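Local coordinates for protein single domain haemoglobin (Campylobacter jejuni, PDB 2WY4) that binds heme and, as a single-domain member of the globin family, probably binds oxygen and may take part in nitric oxide detoxification, at residues G20-L23 / T24-F27. Numbering follows the deposited sequence.
Sequences GEDL and TNEF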
ATOM      1  N   GLY A  20      -2.303   7.972  -9.078  1.00 14.23           N
ATOM      2  CA  GLY A  20      -1.979   7.281  -7.852  1.00 14.43           C
ATOM      3  C   GLY A  20      -2.116   8.132  -6.619  1.00 13.45           C
ATOM      4  O   GLY A  20      -2.530   7.659  -5.586  1.00 13.84           O
ATOM      5  N   GLU A  21      -1.708   9.394  -6.688  1.00 13.28           N
ATOM      6  CA  GLU A  21      -1.829  10.298  -5.564  1.00 13.88           C
ATOM      7  C   GLU A  21      -3.278  10.530  -5.201  1.00 14.02           C
ATOM      8  O   GLU A  21      -3.598  10.692  -4.039  1.00 13.56           O
ATOM      9  CB  GLU A  21      -1.147  11.655  -5.839  1.00 15.51           C
ATOM     10  CG  GLU A  21      -1.143  12.603  -4.656  1.00 18.29           C
ATOM     11  CD  GLU A  21      -0.423  13.914  -4.950  1.00 22.49           C
ATOM     12  OE1 GLU A  21       0.111  14.067  -6.071  1.00 26.09           O
ATOM     13  OE2 GLU A  21      -0.404  14.771  -4.049  1.00 23.47           O
ATOM     14  N   ASP A  22      -4.148  10.550  -6.205  1.00 13.22           N
ATOM     15  CA  ASP A  22      -5.555  10.698  -5.918  1.00 13.90           C
ATOM     16  C   ASP A  22      -6.091   9.454  -5.169  1.00 13.54           C
ATOM     17  O   ASP A  22      -6.880   9.556  -4.224  1.00 13.39           O
ATOM     18  CB  ASP A  22      -6.265  10.970  -7.230  1.00 14.00           C
ATOM     19  CG  ASP A  22      -5.657  12.140  -7.934  1.00 15.22           C
ATOM     20  OD1 ASP A  22      -5.524  13.162  -7.270  1.00 17.94           O
ATOM     21  OD2 ASP A  22      -5.277  12.067  -9.096  1.00 18.42           O
ATOM     22  N   LEU A  23      -5.630   8.278  -5.587  1.00 12.77           N
ATOM     23  CA  LEU A  23      -6.003   7.042  -4.902  1.00 12.30           C
ATOM     24  C   LEU A  23      -5.521   7.089  -3.450  1.00 12.35           C
ATOM     25  O   LEU A  23      -6.248   6.731  -2.541  1.00 12.51           O
ATOM     26  CB  LEU A  23      -5.363   5.856  -5.593  1.00 12.93           C
ATOM     27  CG  LEU A  23      -5.625   4.499  -4.983  1.00 13.29           C
ATOM     28  CD1 LEU A  23      -7.110   4.199  -4.962  1.00 14.94           C
ATOM     29  CD2 LEU A  23      -4.902   3.441  -5.777  1.00 14.36           C
ATOM     30  N   THR A  24      -4.270   7.511  -3.228  1.00 11.51           N
ATOM     31  CA  THR A  24      -3.788   7.478  -1.871  1.00 11.51           C
ATOM     32  C   THR A  24      -4.370   8.601  -1.027  1.00 11.90           C
ATOM     33  O   THR A  24      -4.524   8.450   0.169  1.00 12.11           O
ATOM     34  CB  THR A  24      -2.283   7.403  -1.772  1.00 11.40           C
ATOM     35  OG1 THR A  24      -1.718   8.535  -2.450  1.00 13.02           O
ATOM     36  CG2 THR A  24      -1.778   6.167  -2.495  1.00 11.82           C
ATOM     37  N   ASN A  25      -4.700   9.730  -1.631  1.00 13.55           N
ATOM     38  CA  ASN A  25      -5.430  10.741  -0.883  1.00 13.61           C
ATOM     39  C   ASN A  25      -6.724  10.131  -0.348  1.00 13.45           C
ATOM     40  O   ASN A  25      -7.065  10.334   0.800  1.00 14.40           O
ATOM     41  CB  ASN A  25      -5.765  11.944  -1.751  1.00 14.67           C
ATOM     42  CG  ASN A  25      -4.652  12.895  -1.875  1.00 15.91           C
ATOM     43  OD1 ASN A  25      -3.737  12.922  -1.059  1.00 18.69           O
ATOM     44  ND2 ASN A  25      -4.737  13.711  -2.908  1.00 17.99           N
ATOM     45  N   GLU A  26      -7.429   9.374  -1.183  1.00 13.81           N
ATOM     46  CA  GLU A  26      -8.676   8.711  -0.774  1.00 14.23           C
ATOM     47  C   GLU A  26      -8.414   7.651   0.302  1.00 12.65           C
ATOM     48  O   GLU A  26      -9.129   7.590   1.290  1.00 13.49           O
ATOM     49  CB  GLU A  26      -9.405   8.149  -2.001  1.00 13.37           C
ATOM     50  CG  GLU A  26     -10.710   7.418  -1.680  1.00 14.72           C
ATOM     51  CD  GLU A  26     -11.857   8.333  -1.358  1.00 17.59           C
ATOM     52  OE1 GLU A  26     -11.725   9.551  -1.508  1.00 18.27           O
ATOM     53  OE2 GLU A  26     -12.934   7.806  -0.988  1.00 20.80           O
ATOM     54  N   PHE A  27      -7.350   6.880   0.145  1.00 12.26           N
ATOM     55  CA  PHE A  27      -6.954   5.907   1.153  1.00 12.23           C
ATOM     56  C   PHE A  27      -6.745   6.577   2.515  1.00 11.91           C
ATOM     57  O   PHE A  27      -7.291   6.092   3.516  1.00 13.49           O
ATOM     58  CB  PHE A  27      -5.668   5.203   0.723  1.00 11.47           C
ATOM     59  CG  PHE A  27      -4.954   4.461   1.812  1.00 12.30           C
ATOM     60  CD1 PHE A  27      -5.332   3.184   2.177  1.00 12.45           C
ATOM     61  CD2 PHE A  27      -3.880   5.037   2.453  1.00 12.20           C
ATOM     62  CE1 PHE A  27      -4.656   2.545   3.122  1.00 12.66           C
ATOM     63  CE2 PHE A  27      -3.189   4.385   3.397  1.00 12.33           C
ATOM     64  CZ  PHE A  27      -3.618   3.130   3.777  1.00 11.97           C
TER
HETATM   65  O   HOH W   1      -1.684  14.848  -1.622  1.00 21.64           O
HETATM   66  O   HOH W   2      -6.932  13.822  -4.991  1.00 18.96           O
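Within the long helix 4-34 of this globin, two successive four-residue runs, 20-23 and 24-27, illustrate how an alpha-helix ties side chains one turn apart through water on its open flank. The amide of Asn25 is bridged at both ends to carboxylates of the preceding turn, those of Glu21 and Asp22. One water donates to Asn25 OD1 at 2.9 Å and to Glu21 OE2 at 2.7 Å; a second accepts from Asn25 ND2 at 3.0 Å while donating to Asp22 OD1 at 2.8 Å. This pattern is consistent with the modelled orientation of the amide. Glu21 reaches its water with CG anti to the backbone N (chi1 -175°) and an extended chain, its carboxylate plane turned 61° from the amide plane. Asp22 is anchored as well by OD2, which is hydrogen-bonded to Asn19 ND2. Although the helix is kinked where the N atoms of Glu21 and Asp22 lack a bond to the turn before, i to i+4 bonds join the two runs, from Thr24 N to Gly20 O at 2.9 Å through Phe27 N to Leu23 O, also 2.9 Å. This is the globin B helix, packed between E and G: Leu23 meets Ala104 and Ile105 of helix 94-109 (G), whereas Thr24 lies against helix 51-65 (E). Thr24 OG1, held between its backbone N and carbonyl carbon (chi1 58°), lies 3.3 Å from Glu21 O and is hydrogen-bonded to the carbonyl of Pro53. Further along, Phe27 touches Leu56 of E and Val97 and Cys100 of G, its side chain about 4 Å from the cyanide bound in the distal heme pocket.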